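PDB 3U64: protein TP_0956, which probably serves as the T-component of a TRAP transporter, a helical lipoprotein of the tetratricopeptide-repeat type thought to work through protein-protein contacts. Local coordinates for residues Y110-G113 and A114-L118; L70-G73 and R74-M78. One frame throughout, in Å; residues are numbered along the deposited sequence.

Interaction 1: Y110-G113 and A114-L118; sequences YLRG and ARYAL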
ATOM      1  N   TYR A 110     -11.775  -0.597  15.542  1.00 26.91           N
ATOM      2  CA  TYR A 110     -11.581  -0.674  16.990  1.00 30.02           C
ATOM      3  C   TYR A 110     -12.232  -1.946  17.540  1.00 38.71           C
ATOM      4  O   TYR A 110     -11.636  -2.685  18.332  1.00 34.06           O
ATOM      5  CB  TYR A 110     -12.172   0.551  17.685  1.00 29.38           C
ATOM      6  CG  TYR A 110     -11.335   1.803  17.531  1.00 38.78           C
ATOM      7  CD1 TYR A 110      -9.944   1.753  17.649  1.00 30.28           C
ATOM      8  CD2 TYR A 110     -11.932   3.037  17.262  1.00 41.41           C
ATOM      9  CE1 TYR A 110      -9.174   2.901  17.511  1.00 40.29           C
ATOM     10  CE2 TYR A 110     -11.164   4.192  17.124  1.00 37.52           C
ATOM     11  CZ  TYR A 110      -9.790   4.117  17.253  1.00 38.74           C
ATOM     12  OH  TYR A 110      -9.022   5.240  17.117  1.00 35.36           O
ATOM     13  N   LEU A 111     -13.452  -2.210  17.088  1.00 25.36           N
ATOM     14  CA  LEU A 111     -14.222  -3.299  17.633  1.00 33.42           C
ATOM     15  C   LEU A 111     -13.647  -4.633  17.195  1.00 38.85           C
ATOM     16  O   LEU A 111     -13.651  -5.588  17.970  1.00 37.57           O
ATOM     17  CB  LEU A 111     -15.680  -3.189  17.217  1.00 30.05           C
ATOM     18  CG  LEU A 111     -16.503  -2.067  17.845  1.00 40.89           C
ATOM     19  CD1 LEU A 111     -17.837  -1.964  17.120  1.00 46.64           C
ATOM     20  CD2 LEU A 111     -16.738  -2.314  19.309  1.00 27.70           C
ATOM     21  N   ARG A 112     -13.151  -4.709  15.961  1.00 25.61           N
ATOM     22  CA  ARG A 112     -12.523  -5.946  15.493  1.00 28.86           C
ATOM     23  C   ARG A 112     -11.268  -6.179  16.321  1.00 36.57           C
ATOM     24  O   ARG A 112     -10.997  -7.301  16.749  1.00 31.50           O
ATOM     25  CB  ARG A 112     -12.182  -5.874  13.995  1.00 30.99           C
ATOM     26  CG  ARG A 112     -11.485  -7.126  13.426  1.00 39.49           C
ATOM     27  CD  ARG A 112     -10.872  -6.873  12.045  1.00 35.22           C
ATOM     28  NE  ARG A 112     -11.887  -6.463  11.075  1.00 39.72           N
ATOM     29  CZ  ARG A 112     -11.661  -6.246   9.781  1.00 40.11           C
ATOM     30  NH1 ARG A 112     -10.451  -6.400   9.271  1.00 34.44           N
ATOM     31  NH2 ARG A 112     -12.652  -5.870   8.993  1.00 44.34           N
ATOM     32  N   GLY A 113     -10.505  -5.104  16.536  1.00 38.53           N
ATOM     33  CA  GLY A 113      -9.304  -5.149  17.350  1.00 31.11           C
ATOM     34  C   GLY A 113      -9.615  -5.573  18.773  1.00 31.20           C
ATOM     35  O   GLY A 113      -8.955  -6.458  19.324  1.00 33.45           O
ATOM     36  N   ALA A 114     -10.640  -4.972  19.373  1.00 30.11           N
ATOM     37  CA  ALA A 114     -10.977  -5.328  20.757  1.00 34.23           C
ATOM     38  C   ALA A 114     -11.382  -6.789  20.878  1.00 32.80           C
ATOM     39  O   ALA A 114     -11.033  -7.455  21.855  1.00 33.04           O
ATOM     40  CB  ALA A 114     -12.063  -4.439  21.306  1.00 27.97           C
ATOM     41  N   ARG A 115     -12.113  -7.282  19.878  1.00 26.96           N
ATOM     42  CA  ARG A 115     -12.621  -8.647  19.894  1.00 33.48           C
ATOM     43  C   ARG A 115     -11.510  -9.676  19.671  1.00 33.58           C
ATOM     44  O   ARG A 115     -11.553 -10.782  20.221  1.00 35.53           O
ATOM     45  CB  ARG A 115     -13.724  -8.823  18.842  1.00 42.63           C
ATOM     46  CG  ARG A 115     -14.977  -8.036  19.152  1.00 54.41           C
ATOM     47  CD  ARG A 115     -16.069  -8.201  18.097  1.00 64.76           C
ATOM     48  NE  ARG A 115     -16.995  -7.070  18.163  1.00 80.80           N
ATOM     49  CZ  ARG A 115     -18.179  -7.025  17.563  1.00 92.08           C
ATOM     50  NH1 ARG A 115     -18.602  -8.063  16.848  1.00 97.85           N
ATOM     51  NH2 ARG A 115     -18.945  -5.945  17.690  1.00 91.44           N
ATOM     52  N   TYR A 116     -10.539  -9.325  18.832  1.00 34.28           N
ATOM     53  CA  TYR A 116      -9.357 -10.158  18.664  1.00 39.70           C
ATOM     54  C   TYR A 116      -8.583 -10.285  19.981  1.00 37.22           C
ATOM     55  O   TYR A 116      -8.183 -11.381  20.359  1.00 38.15           O
ATOM     56  CB  TYR A 116      -8.448  -9.597  17.568  1.00 43.42           C
ATOM     57  CG  TYR A 116      -8.851  -9.998  16.171  1.00 43.70           C
ATOM     58  CD1 TYR A 116      -9.509 -11.198  15.929  1.00 50.28           C
ATOM     59  CD2 TYR A 116      -8.556  -9.187  15.090  1.00 44.64           C
ATOM     60  CE1 TYR A 116      -9.878 -11.566  14.632  1.00 49.82           C
ATOM     61  CE2 TYR A 116      -8.912  -9.546  13.800  1.00 42.18           C
ATOM     62  CZ  TYR A 116      -9.567 -10.727  13.574  1.00 43.84           C
ATOM     63  OH  TYR A 116      -9.908 -11.063  12.288  1.00 49.72           O
ATOM     64  N   ALA A 117      -8.379  -9.170  20.682  1.00 31.59           N
ATOM     65  CA  ALA A 117      -7.620  -9.203  21.941  1.00 35.08           C
ATOM     66  C   ALA A 117      -8.401  -9.953  23.010  1.00 43.06           C
ATOM     67  O   ALA A 117      -7.835 -10.706  23.819  1.00 37.31           O
ATOM     68  CB  ALA A 117      -7.255  -7.786  22.417  1.00 27.44           C
ATOM     69  N   LEU A 118      -9.713  -9.764  22.995  1.00 44.63           N
ATOM     70  CA  LEU A 118     -10.587 -10.441  23.946  1.00 32.51           C
ATOM     71  C   LEU A 118     -10.458 -11.968  23.818  1.00 39.18           C
ATOM     72  O   LEU A 118     -10.691 -12.701  24.782  1.00 34.07           O
ATOM     73  CB  LEU A 118     -12.030 -10.004  23.711  1.00 29.29           C
ATOM     74  CG  LEU A 118     -13.135 -10.635  24.553  1.00 40.09           C
ATOM     75  CD1 LEU A 118     -12.899 -10.364  26.047  1.00 31.67           C
ATOM     76  CD2 LEU A 118     -14.492 -10.107  24.098  1.00 41.07           C
TER
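Ala-114 N reaches back to Tyr-110 O at 2.7 Å, the first of four successive i to i+4 bonds that carry helix 96-124 unbroken through residues 110-118. Arg-115 N follows onto Leu-111 O, Tyr-116 N onto Arg-112 O at 2.9 Å and Ala-117 N onto Gly-113 O. The second of these is the most bent, with an N-H...O angle of 151°, and its donor is also tilted further from the carbonyl plane than the other three.

Among the side chains, Arg-112 and Tyr-116 do most of the touching, one turn apart and running alongside each other in the same direction. Arg-112 CG comes against the CD2-CE2 side of the Tyr-116 ring, 3.6 Å from CE2, with CD 3.8 Å from the same atom. A bend at chi3 turns the chain off the ring; the guanidinium and ring planes lie 73° apart, and no stack forms. The charged end has work in the assembly, because NH2 forms salt bridges to Glu-38 and Asp-39 of the second subunit. Tyr-116 OH is hydrogen-bonded to Glu-56, and its ring meets that of His-59.

Arg-115 takes another path. With CG beside its own backbone N (chi1 -67°), the chain starts over the carbonyl of the preceding turn, putting CG just 3.0 Å from Leu-111 O, a tight fit. From there it runs extended, and NH2 comes within 4.2 Å of Leu-111 CD1. NE is buried here without a polar partner in the model. Tyr-162 of helix 152-166 touches both Ala-114 and Arg-115. This is regular alpha helix, a little over two turns, with i/i+4 side-chain pairs, in a helix packed on its neighbours within an all-helical fold of the tetratricopeptide-repeat clan.

Interaction 2: L70-G73 and R74-M78; sequences LAVG and RLYIM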
ATOM      1  N   LEU A  70      -3.524 -11.169  21.126  1.00 36.72           N
ATOM      2  CA  LEU A  70      -3.241  -9.816  21.604  1.00 36.34           C
ATOM      3  C   LEU A  70      -2.568  -8.969  20.531  1.00 42.69           C
ATOM      4  O   LEU A  70      -2.971  -7.823  20.287  1.00 40.40           O
ATOM      5  CB  LEU A  70      -2.374  -9.848  22.870  1.00 40.35           C
ATOM      6  CG  LEU A  70      -2.048  -8.479  23.499  1.00 49.60           C
ATOM      7  CD1 LEU A  70      -3.297  -7.595  23.589  1.00 37.21           C
ATOM      8  CD2 LEU A  70      -1.359  -8.593  24.884  1.00 29.94           C
ATOM      9  N   ALA A  71      -1.549  -9.527  19.877  1.00 35.36           N
ATOM     10  CA  ALA A  71      -0.772  -8.745  18.928  1.00 32.92           C
ATOM     11  C   ALA A  71      -1.690  -8.197  17.849  1.00 31.82           C
ATOM     12  O   ALA A  71      -1.675  -7.007  17.564  1.00 32.12           O
ATOM     13  CB  ALA A  71       0.335  -9.582  18.297  1.00 38.28           C
ATOM     14  N   VAL A  72      -2.485  -9.065  17.238  1.00 29.90           N
ATOM     15  CA  VAL A  72      -3.308  -8.629  16.125  1.00 31.24           C
ATOM     16  C   VAL A  72      -4.371  -7.631  16.600  1.00 36.72           C
ATOM     17  O   VAL A  72      -4.644  -6.649  15.914  1.00 36.29           O
ATOM     18  CB  VAL A  72      -3.918  -9.804  15.337  1.00 32.52           C
ATOM     19  CG1 VAL A  72      -4.930 -10.565  16.190  1.00 33.80           C
ATOM     20  CG2 VAL A  72      -4.560  -9.302  14.031  1.00 35.04           C
ATOM     21  N   GLY A  73      -4.932  -7.857  17.786  1.00 33.97           N
ATOM     22  CA  GLY A  73      -5.885  -6.913  18.369  1.00 24.86           C
ATOM     23  C   GLY A  73      -5.296  -5.519  18.539  1.00 28.22           C
ATOM     24  O   GLY A  73      -5.888  -4.533  18.117  1.00 27.93           O
ATOM     25  N   ARG A  74      -4.120  -5.444  19.159  1.00 30.88           N
ATOM     26  CA  ARG A  74      -3.441  -4.178  19.403  1.00 29.02           C
ATOM     27  C   ARG A  74      -3.169  -3.463  18.079  1.00 32.66           C
ATOM     28  O   ARG A  74      -3.352  -2.250  17.956  1.00 27.67           O
ATOM     29  CB  ARG A  74      -2.123  -4.424  20.184  1.00 31.33           C
ATOM     30  CG  ARG A  74      -1.092  -3.293  20.107  1.00 37.61           C
ATOM     31  CD  ARG A  74       0.180  -3.609  20.906  1.00 44.81           C
ATOM     32  NE  ARG A  74       0.644  -4.976  20.682  1.00 63.94           N
ATOM     33  CZ  ARG A  74       1.142  -5.772  21.630  1.00 74.64           C
ATOM     34  NH1 ARG A  74       1.243  -5.340  22.883  1.00 79.84           N
ATOM     35  NH2 ARG A  74       1.538  -7.005  21.327  1.00 73.06           N
ATOM     36  N   LEU A  75      -2.734  -4.235  17.090  1.00 34.15           N
ATOM     37  CA  LEU A  75      -2.394  -3.704  15.781  1.00 36.12           C
ATOM     38  C   LEU A  75      -3.578  -3.016  15.097  1.00 35.19           C
ATOM     39  O   LEU A  75      -3.436  -1.908  14.554  1.00 34.17           O
ATOM     40  CB  LEU A  75      -1.893  -4.840  14.905  1.00 42.36           C
ATOM     41  CG  LEU A  75      -0.648  -4.541  14.103  1.00 55.03           C
ATOM     42  CD1 LEU A  75       0.314  -3.688  14.910  1.00 54.34           C
ATOM     43  CD2 LEU A  75      -0.017  -5.857  13.694  1.00 64.80           C
ATOM     44  N   TYR A  76      -4.732  -3.683  15.091  1.00 30.30           N
ATOM     45  CA  TYR A  76      -5.945  -3.091  14.530  1.00 28.21           C
ATOM     46  C   TYR A  76      -6.314  -1.801  15.245  1.00 34.73           C
ATOM     47  O   TYR A  76      -6.663  -0.811  14.597  1.00 31.27           O
ATOM     48  CB  TYR A  76      -7.114  -4.079  14.540  1.00 31.02           C
ATOM     49  CG  TYR A  76      -7.184  -4.852  13.243  1.00 34.41           C
ATOM     50  CD1 TYR A  76      -6.681  -6.147  13.154  1.00 37.47           C
ATOM     51  CD2 TYR A  76      -7.686  -4.259  12.089  1.00 30.93           C
ATOM     52  CE1 TYR A  76      -6.710  -6.847  11.960  1.00 37.56           C
ATOM     53  CE2 TYR A  76      -7.716  -4.943  10.880  1.00 39.13           C
ATOM     54  CZ  TYR A  76      -7.226  -6.244  10.825  1.00 49.69           C
ATOM     55  OH  TYR A  76      -7.237  -6.940   9.639  1.00 48.38           O
ATOM     56  N   ILE A  77      -6.213  -1.801  16.574  1.00 28.53           N
ATOM     57  CA  ILE A  77      -6.583  -0.613  17.355  1.00 27.77           C
ATOM     58  C   ILE A  77      -5.643   0.580  17.092  1.00 36.25           C
ATOM     59  O   ILE A  77      -6.097   1.723  16.934  1.00 30.87           O
ATOM     60  CB  ILE A  77      -6.661  -0.918  18.872  1.00 28.86           C
ATOM     61  CG1 ILE A  77      -7.822  -1.875  19.143  1.00 30.87           C
ATOM     62  CG2 ILE A  77      -6.858   0.375  19.675  1.00 28.12           C
ATOM     63  CD1 ILE A  77      -7.748  -2.562  20.469  1.00 41.06           C
ATOM     64  N   MET A  78      -4.341   0.311  17.008  1.00 30.27           N
ATOM     65  CA  MET A  78      -3.358   1.363  16.727  1.00 31.67           C
ATOM     66  C   MET A  78      -3.489   1.867  15.303  1.00 35.41           C
ATOM     67  O   MET A  78      -3.448   3.073  15.053  1.00 35.39           O
ATOM     68  CB  MET A  78      -1.945   0.849  16.963  1.00 32.09           C
ATOM     69  CG  MET A  78      -1.787   0.247  18.350  1.00 36.74           C
ATOM     70  SD  MET A  78      -0.071  -0.180  18.721  1.00 49.62           S
ATOM     71  CE  MET A  78       0.576   1.456  19.094  1.00 50.89           C
TER
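Leu-70 and Arg-74 join one turn of helix 66-89 to the next, in a regular alpha-helical segment of this all-helical, tetratricopeptide-repeat-type protein. Backbone hydrogen bonds come first. Arg-74 N donates to Leu-70 O at 2.9 Å with an N-H...O angle of 172°, nearly straight and almost in line with the carbonyl bond. Leu-75 N to Ala-71 O, Tyr-76 N to Val-72 O and Ile-77 N to Gly-73 O continue the i to i+4 pattern, the last of them stretched to 3.2 Å.

Apolar packing centres on Val-72 and Tyr-76, whose side chains lie alongside and point the same way. Val-72 CG2 approaches the ring at its edge and in its plane, 3.9 Å from Tyr-76 CE1; the methyl meets the rim of the ring and not its face. The methyl gets there because CG2 is anti to the backbone N, which leaves CG1 between N and the carbonyl carbon (chi1 67°). At the far end of the ring the hydroxyl is hydrogen-bonded to Glu-56, while Leu-43 of the second subunit packs on the same side chain.

Contacts around the charged group are looser. Arg-74 bends at chi3 (44°), carrying its guanidinium back along the helix towards the preceding residues. Leu-70 CG sits above one face of that group, offset toward its rim, and NH2 comes 3.8 Å from Ala-71 CA. Trp-157 of helix 152-166 touches both Leu-70 and Arg-74, whereas Leu-75 meets Leu-52 and Tyr-55 of helix 41-61, so both of those helices pack on this one, as does helix 96-124 through Tyr-116 on Val-72.

Ile-77 lies over the carbonyl of Gly-73, its CG1 3.4 Å from Gly-73 O.

From the N terminus, helix 66-89 comes first and carries interaction 2; helix 96-124 follows it in the chain and carries interaction 1. Each contact pairs residues one turn apart within its own helix, so neither closes a long loop, and they lie in series without nesting or crossing. Their centres are about 7 Å apart, and the helices pack at their glycines: Gly-113 CA is 3.7 Å from Tyr-76 CB, and Gly-73 CA is 3.8 Å from Tyr-116 CB. A weak hydrogen bond links Arg-112 NH1 to Tyr-76 OH. Glu-56, on helix 41-61, takes a tyrosine hydroxyl from each contact, tying three consecutive helices together.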